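Local coordinates for putative uncharacterized protein (Chaetomium thermophilum, PDB 5T8V) that forms the C-terminal HEAT-repeat part of Scc2, a protein that probably loads the cohesin ring and binds chromatin, at residues T359-L364 and R564-L569; A512-L517 and S531-I536; F1166-T1171 and I1204-A1209; A1300-V1305 and A1376-R1381. One frame throughout, in Å; residues are numbered along the deposited sequence.

Contact 1: T359-L364 and R564-L569; sequences TAIRDL and RLAYRL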
loop_
_atom_site.group_PDB
_atom_site.type_symbol
_atom_site.label_atom_id
_atom_site.label_comp_id
_atom_site.label_asym_id
_atom_site.label_seq_id
_atom_site.Cartn_x
_atom_site.Cartn_y
_atom_site.Cartn_z
ATOM N N THR A 359 -22.278 -30.959 -37.586
ATOM C CA THR A 359 -22.740 -30.062 -38.639
ATOM C C THR A 359 -23.644 -28.973 -38.076
ATOM O O THR A 359 -23.558 -27.813 -38.494
ATOM C CB THR A 359 -23.472 -30.854 -39.719
ATOM O OG1 THR A 359 -22.643 -31.935 -40.165
ATOM C CG2 THR A 359 -23.806 -29.956 -40.904
ATOM N N ALA A 360 -24.522 -29.327 -37.137
ATOM C CA ALA A 360 -25.350 -28.318 -36.485
ATOM C C ALA A 360 -24.483 -27.252 -35.828
ATOM O O ALA A 360 -24.730 -26.048 -35.975
ATOM C CB ALA A 360 -26.266 -28.984 -35.457
ATOM N N ILE A 361 -23.448 -27.683 -35.107
ATOM C CA ILE A 361 -22.534 -26.742 -34.468
ATOM C C ILE A 361 -21.872 -25.853 -35.509
ATOM O O ILE A 361 -21.714 -24.646 -35.300
ATOM C CB ILE A 361 -21.490 -27.505 -33.632
ATOM C CG1 ILE A 361 -22.164 -28.175 -32.429
ATOM C CG2 ILE A 361 -20.351 -26.575 -33.189
ATOM C CD1 ILE A 361 -22.570 -27.224 -31.311
ATOM N N ARG A 362 -21.466 -26.429 -36.641
ATOM C CA ARG A 362 -20.748 -25.635 -37.632
ATOM C C ARG A 362 -21.667 -24.610 -38.288
ATOM O O ARG A 362 -21.272 -23.454 -38.501
ATOM C CB ARG A 362 -20.113 -26.560 -38.675
ATOM C CG ARG A 362 -18.845 -26.020 -39.336
ATOM C CD ARG A 362 -17.827 -25.530 -38.311
ATOM N NE ARG A 362 -17.677 -26.462 -37.194
ATOM C CZ ARG A 362 -17.328 -26.115 -35.957
ATOM N NH1 ARG A 362 -17.100 -24.845 -35.647
ATOM N NH2 ARG A 362 -17.216 -27.045 -35.017
ATOM N N ASP A 363 -22.899 -25.010 -38.608
ATOM C CA ASP A 363 -23.899 -24.057 -39.078
ATOM C C ASP A 363 -24.064 -22.913 -38.087
ATOM O O ASP A 363 -23.960 -21.731 -38.449
ATOM C CB ASP A 363 -25.234 -24.769 -39.290
ATOM C CG ASP A 363 -25.213 -25.716 -40.472
ATOM O OD1 ASP A 363 -24.133 -25.906 -41.073
ATOM O OD2 ASP A 363 -26.281 -26.278 -40.797
ATOM N N LEU A 364 -24.321 -23.251 -36.820
ATOM C CA LEU A 364 -24.487 -22.211 -35.813
ATOM C C LEU A 364 -23.269 -21.299 -35.768
ATOM O O LEU A 364 -23.401 -20.082 -35.605
ATOM C CB LEU A 364 -24.739 -22.830 -34.439
ATOM C CG LEU A 364 -24.813 -21.816 -33.293
ATOM C CD1 LEU A 364 -25.868 -20.749 -33.564
ATOM C CD2 LEU A 364 -25.101 -22.522 -31.988
ATOM N N ARG A 564 -28.840 -30.384 -30.641
ATOM C CA ARG A 564 -30.182 -29.827 -30.502
ATOM C C ARG A 564 -30.115 -28.343 -30.169
ATOM O O ARG A 564 -30.814 -27.524 -30.779
ATOM C CB ARG A 564 -30.956 -30.584 -29.425
ATOM C CG ARG A 564 -31.098 -32.071 -29.693
ATOM C CD ARG A 564 -31.645 -32.799 -28.478
ATOM N NE ARG A 564 -31.339 -34.227 -28.515
ATOM C CZ ARG A 564 -31.443 -35.042 -27.472
ATOM N NH1 ARG A 564 -31.843 -34.578 -26.295
ATOM N NH2 ARG A 564 -31.139 -36.326 -27.603
ATOM N N LEU A 565 -29.272 -27.975 -29.201
ATOM C CA LEU A 565 -29.090 -26.564 -28.878
ATOM C C LEU A 565 -28.610 -25.782 -30.094
ATOM O O LEU A 565 -28.997 -24.624 -30.289
ATOM C CB LEU A 565 -28.099 -26.410 -27.725
ATOM C CG LEU A 565 -28.598 -26.812 -26.338
ATOM C CD1 LEU A 565 -27.433 -26.926 -25.365
ATOM C CD2 LEU A 565 -29.620 -25.811 -25.827
ATOM N N ALA A 566 -27.766 -26.397 -30.924
ATOM C CA ALA A 566 -27.276 -25.715 -32.115
ATOM C C ALA A 566 -28.421 -25.397 -33.068
ATOM O O ALA A 566 -28.584 -24.249 -33.506
ATOM C CB ALA A 566 -26.215 -26.572 -32.806
ATOM N N TYR A 567 -29.234 -26.404 -33.397
ATOM C CA TYR A 567 -30.389 -26.166 -34.257
ATOM C C TYR A 567 -31.301 -25.100 -33.660
ATOM O O TYR A 567 -31.644 -24.111 -34.322
ATOM C CB TYR A 567 -31.158 -27.471 -34.474
ATOM C CG TYR A 567 -32.476 -27.287 -35.193
ATOM C CD1 TYR A 567 -32.533 -27.238 -36.580
ATOM C CD2 TYR A 567 -33.666 -27.160 -34.485
ATOM C CE1 TYR A 567 -33.737 -27.069 -37.242
ATOM C CE2 TYR A 567 -34.873 -26.989 -35.137
ATOM C CZ TYR A 567 -34.903 -26.943 -36.515
ATOM O OH TYR A 567 -36.105 -26.774 -37.170
ATOM N N ARG A 568 -31.700 -25.286 -32.399
ATOM C CA ARG A 568 -32.606 -24.346 -31.749
ATOM C C ARG A 568 -32.080 -22.921 -31.838
ATOM O O ARG A 568 -32.780 -22.018 -32.307
ATOM C CB ARG A 568 -32.815 -24.749 -30.289
ATOM C CG ARG A 568 -33.538 -26.070 -30.119
ATOM C CD ARG A 568 -33.469 -26.567 -28.688
ATOM N NE ARG A 568 -34.006 -27.920 -28.561
ATOM C CZ ARG A 568 -33.916 -28.666 -27.465
ATOM N NH1 ARG A 568 -33.304 -28.200 -26.384
ATOM N NH2 ARG A 568 -34.437 -29.885 -27.452
ATOM N N LEU A 569 -30.842 -22.699 -31.389
ATOM C CA LEU A 569 -30.295 -21.345 -31.384
ATOM C C LEU A 569 -30.165 -20.782 -32.792
ATOM O O LEU A 569 -30.308 -19.569 -32.985
ATOM C CB LEU A 569 -28.941 -21.324 -30.676
ATOM C CG LEU A 569 -28.997 -20.983 -29.184
ATOM C CD1 LEU A 569 -29.428 -19.538 -28.968
ATOM C CD2 LEU A 569 -29.917 -21.940 -28.435
#

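Contact 2: A512-L517 and S531-I536; sequences ATLEYL and SAMTFI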
loop_
_atom_site.group_PDB
_atom_site.type_symbol
_atom_site.label_atom_id
_atom_site.label_comp_id
_atom_site.label_asym_id
_atom_site.label_seq_id
_atom_site.Cartn_x
_atom_site.Cartn_y
_atom_site.Cartn_z
ATOM N N ALA A 512 -33.234 -18.568 -18.822
ATOM C CA ALA A 512 -33.948 -17.776 -17.825
ATOM C C ALA A 512 -33.842 -16.287 -18.127
ATOM O O ALA A 512 -34.839 -15.556 -18.071
ATOM C CB ALA A 512 -33.407 -18.079 -16.428
ATOM N N THR A 513 -32.634 -15.817 -18.449
ATOM C CA THR A 513 -32.451 -14.408 -18.774
ATOM C C THR A 513 -33.319 -14.009 -19.960
ATOM O O THR A 513 -34.012 -12.984 -19.925
ATOM C CB THR A 513 -30.977 -14.126 -19.067
ATOM O OG1 THR A 513 -30.175 -14.559 -17.962
ATOM C CG2 THR A 513 -30.747 -12.640 -19.292
ATOM N N LEU A 514 -33.305 -14.819 -21.021
ATOM C CA LEU A 514 -34.073 -14.472 -22.211
ATOM C C LEU A 514 -35.572 -14.504 -21.940
ATOM O O LEU A 514 -36.318 -13.671 -22.465
ATOM C CB LEU A 514 -33.709 -15.412 -23.359
ATOM C CG LEU A 514 -32.382 -15.089 -24.046
ATOM C CD1 LEU A 514 -31.953 -16.234 -24.953
ATOM C CD2 LEU A 514 -32.493 -13.797 -24.843
ATOM N N GLU A 515 -36.036 -15.455 -21.128
ATOM C CA GLU A 515 -37.460 -15.515 -20.813
ATOM C C GLU A 515 -37.881 -14.325 -19.963
ATOM O O GLU A 515 -38.989 -13.798 -20.126
ATOM C CB GLU A 515 -37.785 -16.829 -20.102
ATOM C CG GLU A 515 -37.625 -18.062 -20.982
ATOM C CD GLU A 515 -38.649 -18.125 -22.098
ATOM O OE1 GLU A 515 -39.597 -17.309 -22.088
ATOM O OE2 GLU A 515 -38.503 -18.988 -22.990
ATOM N N TYR A 516 -37.012 -13.883 -19.054
ATOM C CA TYR A 516 -37.298 -12.683 -18.277
ATOM C C TYR A 516 -37.413 -11.468 -19.190
ATOM O O TYR A 516 -38.437 -10.769 -19.198
ATOM C CB TYR A 516 -36.207 -12.475 -17.225
ATOM C CG TYR A 516 -36.363 -11.203 -16.426
ATOM C CD1 TYR A 516 -37.327 -11.096 -15.431
ATOM C CD2 TYR A 516 -35.542 -10.108 -16.664
ATOM C CE1 TYR A 516 -37.472 -9.932 -14.697
ATOM C CE2 TYR A 516 -35.679 -8.938 -15.934
ATOM C CZ TYR A 516 -36.645 -8.857 -14.953
ATOM O OH TYR A 516 -36.780 -7.695 -14.228
ATOM N N LEU A 517 -36.365 -11.204 -19.977
ATOM C CA LEU A 517 -36.416 -10.086 -20.913
ATOM C C LEU A 517 -37.638 -10.177 -21.816
ATOM O O LEU A 517 -38.218 -9.150 -22.185
ATOM C CB LEU A 517 -35.140 -10.043 -21.757
ATOM C CG LEU A 517 -33.826 -9.780 -21.020
ATOM C CD1 LEU A 517 -32.677 -9.788 -22.009
ATOM C CD2 LEU A 517 -33.861 -8.460 -20.268
ATOM N N SER A 531 -33.252 -5.657 -28.819
ATOM C CA SER A 531 -31.844 -5.691 -29.199
ATOM C C SER A 531 -31.026 -6.438 -28.154
ATOM O O SER A 531 -30.179 -7.275 -28.490
ATOM C CB SER A 531 -31.314 -4.269 -29.384
ATOM O OG SER A 531 -31.175 -3.614 -28.134
ATOM N N ALA A 532 -31.265 -6.146 -26.873
ATOM C CA ALA A 532 -30.601 -6.902 -25.816
ATOM C C ALA A 532 -30.877 -8.391 -25.961
ATOM O O ALA A 532 -29.976 -9.223 -25.776
ATOM C CB ALA A 532 -31.058 -6.403 -24.446
ATOM N N MET A 533 -32.114 -8.748 -26.312
ATOM C CA MET A 533 -32.468 -10.156 -26.451
ATOM C C MET A 533 -31.703 -10.810 -27.596
ATOM O O MET A 533 -31.109 -11.878 -27.421
ATOM C CB MET A 533 -33.975 -10.300 -26.655
ATOM C CG MET A 533 -34.735 -10.502 -25.362
ATOM S SD MET A 533 -36.445 -10.976 -25.631
ATOM C CE MET A 533 -37.200 -9.376 -25.901
ATOM N N THR A 534 -31.706 -10.195 -28.780
ATOM C CA THR A 534 -30.976 -10.789 -29.898
ATOM C C THR A 534 -29.489 -10.909 -29.579
ATOM O O THR A 534 -28.863 -11.941 -29.861
ATOM C CB THR A 534 -31.187 -9.969 -31.173
ATOM O OG1 THR A 534 -30.784 -8.611 -30.954
ATOM C CG2 THR A 534 -32.645 -10.000 -31.595
ATOM N N PHE A 535 -28.912 -9.866 -28.979
ATOM C CA PHE A 535 -27.513 -9.908 -28.562
ATOM C C PHE A 535 -27.243 -11.116 -27.672
ATOM O O PHE A 535 -26.331 -11.911 -27.934
ATOM C CB PHE A 535 -27.173 -8.604 -27.836
ATOM C CG PHE A 535 -25.707 -8.401 -27.575
ATOM C CD1 PHE A 535 -25.112 -8.928 -26.445
ATOM C CD2 PHE A 535 -24.935 -7.650 -28.443
ATOM C CE1 PHE A 535 -23.769 -8.725 -26.196
ATOM C CE2 PHE A 535 -23.594 -7.446 -28.199
ATOM C CZ PHE A 535 -23.011 -7.983 -27.074
ATOM N N ILE A 536 -28.040 -11.277 -26.613
ATOM C CA ILE A 536 -27.834 -12.400 -25.701
ATOM C C ILE A 536 -28.009 -13.726 -26.430
ATOM O O ILE A 536 -27.287 -14.692 -26.167
ATOM C CB ILE A 536 -28.776 -12.278 -24.490
ATOM C CG1 ILE A 536 -28.226 -11.231 -23.520
ATOM C CG2 ILE A 536 -28.941 -13.622 -23.777
ATOM C CD1 ILE A 536 -29.191 -10.817 -22.440
#

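Contact 3: F1166-T1171 and I1204-A1209; sequences FITLAT and IQSIFA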
loop_
_atom_site.group_PDB
_atom_site.type_symbol
_atom_site.label_atom_id
_atom_site.label_comp_id
_atom_site.label_asym_id
_atom_site.label_seq_id
_atom_site.Cartn_x
_atom_site.Cartn_y
_atom_site.Cartn_z
ATOM N N PHE A 1166 39.026 7.125 18.328
ATOM C CA PHE A 1166 37.589 6.922 18.169
ATOM C C PHE A 1166 37.172 7.028 16.707
ATOM O O PHE A 1166 36.307 6.273 16.247
ATOM C CB PHE A 1166 36.812 7.925 19.021
ATOM C CG PHE A 1166 36.700 7.530 20.466
ATOM C CD1 PHE A 1166 35.989 6.402 20.837
ATOM C CD2 PHE A 1166 37.296 8.290 21.451
ATOM C CE1 PHE A 1166 35.883 6.037 22.168
ATOM C CE2 PHE A 1166 37.192 7.931 22.785
ATOM C CZ PHE A 1166 36.485 6.804 23.143
ATOM N N ILE A 1167 37.771 7.960 15.963
ATOM C CA ILE A 1167 37.528 8.021 14.524
ATOM C C ILE A 1167 37.850 6.678 13.883
ATOM O O ILE A 1167 37.165 6.234 12.953
ATOM C CB ILE A 1167 38.346 9.163 13.891
ATOM C CG1 ILE A 1167 37.910 10.513 14.469
ATOM C CG2 ILE A 1167 38.181 9.166 12.374
ATOM C CD1 ILE A 1167 38.793 11.677 14.063
ATOM N N THR A 1168 38.894 6.007 14.375
ATOM C CA THR A 1168 39.288 4.718 13.815
ATOM C C THR A 1168 38.325 3.615 14.234
ATOM O O THR A 1168 37.922 2.786 13.410
ATOM C CB THR A 1168 40.713 4.376 14.255
ATOM O OG1 THR A 1168 41.590 5.461 13.931
ATOM C CG2 THR A 1168 41.203 3.119 13.561
ATOM N N LEU A 1169 37.945 3.584 15.511
ATOM C CA LEU A 1169 37.044 2.549 15.999
ATOM C C LEU A 1169 35.638 2.693 15.433
ATOM O O LEU A 1169 34.879 1.718 15.441
ATOM C CB LEU A 1169 36.998 2.577 17.526
ATOM C CG LEU A 1169 38.313 2.228 18.230
ATOM C CD1 LEU A 1169 38.243 2.575 19.706
ATOM C CD2 LEU A 1169 38.654 0.753 18.047
ATOM N N ALA A 1170 35.273 3.879 14.940
ATOM C CA ALA A 1170 33.955 4.053 14.342
ATOM C C ALA A 1170 33.780 3.205 13.091
ATOM O O ALA A 1170 32.640 2.925 12.700
ATOM C CB ALA A 1170 33.716 5.525 14.009
ATOM N N THR A 1171 34.875 2.791 12.455
ATOM C CA THR A 1171 34.821 1.947 11.269
ATOM C C THR A 1171 34.906 0.463 11.607
ATOM O O THR A 1171 35.233 -0.346 10.732
ATOM C CB THR A 1171 35.945 2.322 10.300
ATOM O OG1 THR A 1171 37.211 1.963 10.867
ATOM C CG2 THR A 1171 35.927 3.816 10.007
ATOM N N ILE A 1204 42.992 9.265 8.531
ATOM C CA ILE A 1204 42.806 8.400 7.369
ATOM C C ILE A 1204 43.777 7.227 7.426
ATOM O O ILE A 1204 43.377 6.058 7.335
ATOM C CB ILE A 1204 42.969 9.210 6.070
ATOM C CG1 ILE A 1204 41.922 10.328 6.014
ATOM C CG2 ILE A 1204 42.843 8.303 4.848
ATOM C CD1 ILE A 1204 42.179 11.363 4.941
ATOM N N GLN A 1205 45.071 7.522 7.583
ATOM C CA GLN A 1205 46.062 6.459 7.718
ATOM C C GLN A 1205 45.668 5.481 8.816
ATOM O O GLN A 1205 45.809 4.262 8.658
ATOM C CB GLN A 1205 47.437 7.062 8.010
ATOM C CG GLN A 1205 47.978 7.950 6.896
ATOM C CD GLN A 1205 49.068 8.892 7.376
ATOM O OE1 GLN A 1205 49.537 8.794 8.512
ATOM N NE2 GLN A 1205 49.470 9.819 6.513
ATOM N N SER A 1206 45.160 6.000 9.936
ATOM C CA SER A 1206 44.762 5.140 11.045
ATOM C C SER A 1206 43.616 4.222 10.644
ATOM O O SER A 1206 43.634 3.023 10.937
ATOM C CB SER A 1206 44.369 5.991 12.253
ATOM O OG SER A 1206 43.928 5.178 13.324
ATOM N N ILE A 1207 42.599 4.771 9.976
ATOM C CA ILE A 1207 41.472 3.948 9.548
ATOM C C ILE A 1207 41.947 2.850 8.608
ATOM O O ILE A 1207 41.505 1.698 8.702
ATOM C CB ILE A 1207 40.383 4.823 8.897
ATOM C CG1 ILE A 1207 39.773 5.765 9.941
ATOM C CG2 ILE A 1207 39.290 3.948 8.271
ATOM C CD1 ILE A 1207 38.809 6.785 9.369
ATOM N N PHE A 1208 42.858 3.183 7.690
ATOM C CA PHE A 1208 43.362 2.174 6.764
ATOM C C PHE A 1208 44.118 1.078 7.507
ATOM O O PHE A 1208 43.864 -0.115 7.300
ATOM C CB PHE A 1208 44.259 2.819 5.708
ATOM C CG PHE A 1208 44.971 1.822 4.838
ATOM C CD1 PHE A 1208 44.261 1.015 3.965
ATOM C CD2 PHE A 1208 46.347 1.688 4.898
ATOM C CE1 PHE A 1208 44.910 0.094 3.168
ATOM C CE2 PHE A 1208 47.003 0.769 4.101
ATOM C CZ PHE A 1208 46.283 -0.029 3.236
ATOM N N ALA A 1209 45.058 1.463 8.374
ATOM C CA ALA A 1209 45.810 0.468 9.135
ATOM C C ALA A 1209 44.880 -0.409 9.963
ATOM O O ALA A 1209 45.120 -1.610 10.120
ATOM C CB ALA A 1209 46.836 1.158 10.031
#

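Contact 4: A1300-V1305 and A1376-R1381; sequences AMERLV and AIWEVR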
loop_
_atom_site.group_PDB
_atom_site.type_symbol
_atom_site.label_atom_id
_atom_site.label_comp_id
_atom_site.label_asym_id
_atom_site.label_seq_id
_atom_site.Cartn_x
_atom_site.Cartn_y
_atom_site.Cartn_z
ATOM N N ALA A 1300 40.447 18.154 -8.366
ATOM C CA ALA A 1300 41.705 17.808 -7.716
ATOM C C ALA A 1300 42.275 16.509 -8.270
ATOM O O ALA A 1300 43.498 16.358 -8.379
ATOM C CB ALA A 1300 41.501 17.702 -6.205
ATOM N N MET A 1301 41.407 15.557 -8.623
ATOM C CA MET A 1301 41.881 14.299 -9.189
ATOM C C MET A 1301 42.466 14.509 -10.580
ATOM O O MET A 1301 43.532 13.972 -10.901
ATOM C CB MET A 1301 40.741 13.280 -9.228
ATOM C CG MET A 1301 40.239 12.863 -7.852
ATOM S SD MET A 1301 39.108 11.455 -7.890
ATOM C CE MET A 1301 37.697 12.160 -8.732
ATOM N N GLU A 1302 41.784 15.290 -11.422
ATOM C CA GLU A 1302 42.339 15.631 -12.727
ATOM C C GLU A 1302 43.650 16.396 -12.582
ATOM O O GLU A 1302 44.600 16.167 -13.340
ATOM C CB GLU A 1302 41.328 16.451 -13.530
ATOM C CG GLU A 1302 40.069 15.691 -13.912
ATOM C CD GLU A 1302 39.017 16.588 -14.539
ATOM O OE1 GLU A 1302 39.270 17.805 -14.665
ATOM O OE2 GLU A 1302 37.938 16.077 -14.905
ATOM N N ARG A 1303 43.718 17.312 -11.614
ATOM C CA ARG A 1303 44.940 18.080 -11.401
ATOM C C ARG A 1303 46.097 17.165 -11.015
ATOM O O ARG A 1303 47.194 17.254 -11.581
ATOM C CB ARG A 1303 44.697 19.145 -10.328
ATOM C CG ARG A 1303 45.861 20.100 -10.110
ATOM C CD ARG A 1303 45.432 21.358 -9.360
ATOM N NE ARG A 1303 44.765 21.056 -8.092
ATOM C CZ ARG A 1303 43.448 21.065 -7.895
ATOM N NH1 ARG A 1303 42.611 21.370 -8.880
ATOM N NH2 ARG A 1303 42.960 20.772 -6.696
ATOM N N LEU A 1304 45.866 16.265 -10.057
ATOM C CA LEU A 1304 46.909 15.331 -9.643
ATOM C C LEU A 1304 47.344 14.443 -10.801
ATOM O O LEU A 1304 48.538 14.328 -11.099
ATOM C CB LEU A 1304 46.411 14.479 -8.474
ATOM C CG LEU A 1304 47.248 13.241 -8.133
ATOM C CD1 LEU A 1304 48.696 13.617 -7.838
ATOM C CD2 LEU A 1304 46.636 12.496 -6.957
ATOM N N VAL A 1305 46.382 13.795 -11.462
ATOM C CA VAL A 1305 46.708 12.888 -12.558
ATOM C C VAL A 1305 47.512 13.611 -13.630
ATOM O O VAL A 1305 48.507 13.086 -14.141
ATOM C CB VAL A 1305 45.418 12.266 -13.128
ATOM C CG1 VAL A 1305 45.695 11.503 -14.414
ATOM C CG2 VAL A 1305 44.779 11.344 -12.097
ATOM N N ALA A 1376 43.524 3.949 -11.743
ATOM C CA ALA A 1376 42.411 3.814 -10.810
ATOM C C ALA A 1376 41.775 5.169 -10.520
ATOM O O ALA A 1376 40.545 5.312 -10.554
ATOM C CB ALA A 1376 42.893 3.153 -9.519
ATOM N N ILE A 1377 42.604 6.178 -10.234
ATOM C CA ILE A 1377 42.092 7.528 -10.005
ATOM C C ILE A 1377 41.196 7.951 -11.159
ATOM O O ILE A 1377 40.048 8.361 -10.961
ATOM C CB ILE A 1377 43.254 8.522 -9.812
ATOM C CG1 ILE A 1377 44.036 8.201 -8.538
ATOM C CG2 ILE A 1377 42.727 9.957 -9.743
ATOM C CD1 ILE A 1377 45.348 8.955 -8.428
ATOM N N TRP A 1378 41.713 7.861 -12.387
ATOM C CA TRP A 1378 40.936 8.292 -13.543
ATOM C C TRP A 1378 39.695 7.432 -13.737
ATOM O O TRP A 1378 38.659 7.935 -14.185
ATOM C CB TRP A 1378 41.799 8.260 -14.803
ATOM C CG TRP A 1378 41.101 8.840 -15.991
ATOM C CD1 TRP A 1378 40.426 8.159 -16.960
ATOM C CD2 TRP A 1378 40.999 10.228 -16.328
ATOM N NE1 TRP A 1378 39.913 9.036 -17.883
ATOM C CE2 TRP A 1378 40.250 10.312 -17.518
ATOM C CE3 TRP A 1378 41.469 11.407 -15.740
ATOM C CZ2 TRP A 1378 39.963 11.529 -18.134
ATOM C CZ3 TRP A 1378 41.182 12.613 -16.352
ATOM C CH2 TRP A 1378 40.435 12.666 -17.536
ATOM N N GLU A 1379 39.778 6.139 -13.420
ATOM C CA GLU A 1379 38.599 5.282 -13.503
ATOM C C GLU A 1379 37.487 5.814 -12.609
ATOM O O GLU A 1379 36.360 6.044 -13.068
ATOM C CB GLU A 1379 38.968 3.848 -13.120
ATOM C CG GLU A 1379 37.819 2.851 -13.228
ATOM C CD GLU A 1379 37.317 2.688 -14.651
ATOM O OE1 GLU A 1379 38.074 3.013 -15.591
ATOM O OE2 GLU A 1379 36.165 2.234 -14.829
ATOM N N VAL A 1380 37.790 6.026 -11.326
ATOM C CA VAL A 1380 36.795 6.594 -10.418
ATOM C C VAL A 1380 36.340 7.958 -10.919
ATOM O O VAL A 1380 35.170 8.329 -10.775
ATOM C CB VAL A 1380 37.360 6.676 -8.988
ATOM C CG1 VAL A 1380 36.384 7.400 -8.062
ATOM C CG2 VAL A 1380 37.655 5.282 -8.457
ATOM N N ARG A 1381 37.256 8.726 -11.511
ATOM C CA ARG A 1381 36.910 10.049 -12.017
ATOM C C ARG A 1381 35.814 9.956 -13.070
ATOM O O ARG A 1381 34.759 10.587 -12.945
ATOM C CB ARG A 1381 38.160 10.730 -12.582
ATOM C CG ARG A 1381 37.905 12.068 -13.262
ATOM C CD ARG A 1381 37.754 11.913 -14.771
ATOM N NE ARG A 1381 37.587 13.197 -15.444
ATOM C CZ ARG A 1381 37.252 13.331 -16.724
ATOM N NH1 ARG A 1381 37.044 12.258 -17.477
ATOM N NH2 ARG A 1381 37.120 14.539 -17.252
#

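Contact 1: T359-L364 and R564-L569
The carbonyl oxygen of Ala360 accepts the helical bond from the backbone N of Leu364 at 3.0 Å, and on the side of the neighbouring helix it meets the methyl group of Ala566, with 3.5 Å between Ala360 O and Ala566 CB. No hydrogen bond crosses between 359-364 and 564-569, so packing alone joins them, and Ala566 is its centre. Ala360 CB faces Ala566 CB at 3.6 Å, methyl against methyl. Ile361 starts off pointing away from the other helix, but its second torsion (chi2 -74°) folds the chain back and brings CD1 to 4.0 Å from Ala566 CB. Leu364 comes in one turn further on. With CG anti to the backbone N (chi1 175°), it lays CD2 beside Ala566 CA, 3.9 Å away, and 4.2 Å from Leu569 CB. Ile544 and Tyr548 of helix 527-550 touch Ile361, while Cys545 of that helix touches Leu364 and Ile544 also meets Leu569. The two axes approach to 8.1 Å and run in roughly the same direction, 34° apart. This is close, alanine-mediated packing between helices far apart in sequence in an all-helical HEAT-repeat solenoid.

Contact 2: A512-L517 and S531-I536
Leu517 and Ile536 reach toward each other tip to tip, bringing Leu517 CD1 within 3.7 Å of Ile536 CD1. The same leucine runs alongside Met533 in the opposite sense, and here its CB is the touching atom, 3.7 Å from Met533 CG. Met533 bends at its third torsion (chi3 -83°), which lays CE 3.9 Å from Leu517 O, over the backbone of 512-517. Shortening Met533 to an alanine is likely to open a gap beside Leu517, whose CB and CD1 would lose the CG they pack on. The two helices, 509-520 and 527-550, follow each other in the chain and run antiparallel, with an angle of 164° between the short segments: a helical hairpin of the kind from which HEAT-repeat solenoids are built. On the other flank Leu514 and Ile536 slide past each other in opposite directions. Leu514 CD2 lies 3.7 Å from Ile536 CG2 and also touches Met533 O, and Ile537 and Trp540 of helix 527-550 pack on Leu514 as well. Thr513 meets Ile536 at about a right angle, with its CG2 4.0 Å from Ile536 CD1. The hydroxyl of Thr513 is bonded instead to Pro509 O in its own helix.

Contact 3: F1166-T1171 and I1204-A1209
Ile1207, on helix 1200-1213, packs against 1166-1171 within the all-helical HEAT-repeat solenoid, in the stretch matched by the Sister chromatid cohesion C-terminus family. From its CB two branches part. CG2, anti to the backbone N, meets Thr1171 CG2 at 3.8 Å. CG1, on the other branch, lies over the backbone, 4.0 Å from Thr1168 CA. At the tip, CD1 touches Ile1167 CG2 at 3.9 Å, and these two isoleucines cross at about a right angle. Beside this apolar patch Ser1206 OG and Thr1168 OG1 are probably hydrogen-bonded, though the modelled separation is too short to be trusted and the bond is doubtful in detail; Thr1168 OG1 is also bonded to Val1164 O. With an alanine in place of Thr1171, Ile1207 CG2 would probably lose the CG2 methyl it packs on, and Thr1168 O one of its two donors. That oxygen takes both the backbone N of Thr1171 and its hydroxyl, OG1 standing 2.8 Å from Thr1168 O, in the carbonyl plane, at a C=O...donor angle of 154°.

Contact 4: A1300-V1305 and A1376-R1381
Arg1381 grips Glu1302 side-on through two nitrogens, both bonded to the single oxygen OE2 in a salt bridge: Arg1381 NH2 lies 2.9 Å from Glu1302 OE2, and Arg1381 NE 3.0 Å from the same atom. The oxygen sits at the guanidinium edge, almost in its plane. Seen from the carboxylate the two bonds differ, for NE arrives on the anti side while NH2 comes from above the plane, and the two flat groups are turned 53° apart. Glu1302 gets there with its chain extended beyond CG, whereas the arginine bends at its second torsion (chi2 -96°), which sets the guanidinium over Trp1378 of its own helix, with CH2 of the indole beneath its centre. Trp1378 also meets the aliphatic part of the glutamate: CZ3 is 4.1 Å from Glu1302 CG, the groups crossing obliquely. Helices 1291-1319 and 1364-1387 run antiparallel here, 152° apart, as part of the helical C-terminal end of the solenoid. Away from the ion pair the contact is apolar. Ile1377 CG2 lies 3.9 Å from Met1301 CB. One helical turn on from the methionine, Val1305 CG2 packs on the same Ile1377 methyl, while Ile1377 CD1 meets Leu1304 CD2 at 4.0 Å. Leu1283 of helix 1271-1284 and Val1253 of helix 1243-1254 add to the packing round Met1301. Met1301 ends with CE 4.0 Å from Arg1381 CA.

From the N terminus, contact 1 opens first, on helix 357-391, and closes on helix 556-574 after some two hundred mostly helical residues. Contact 2 is nested inside that long loop and joins two successive helices across a short connection. Helix 527-550 serves both regions, pairing with 509-520 and further along packing on residues of contact 1. In the C-terminal part, contact 3 ties the end of helix 1163-1169 to helix 1200-1213, closing a mostly helical loop of 32 residues. Contact 4 follows in series, joining helices 1291-1319 and 1364-1387 over 70 residues, its centre about 24 Å from that of contact 3. The centres of contacts 1 and 3 are about 87 Å apart.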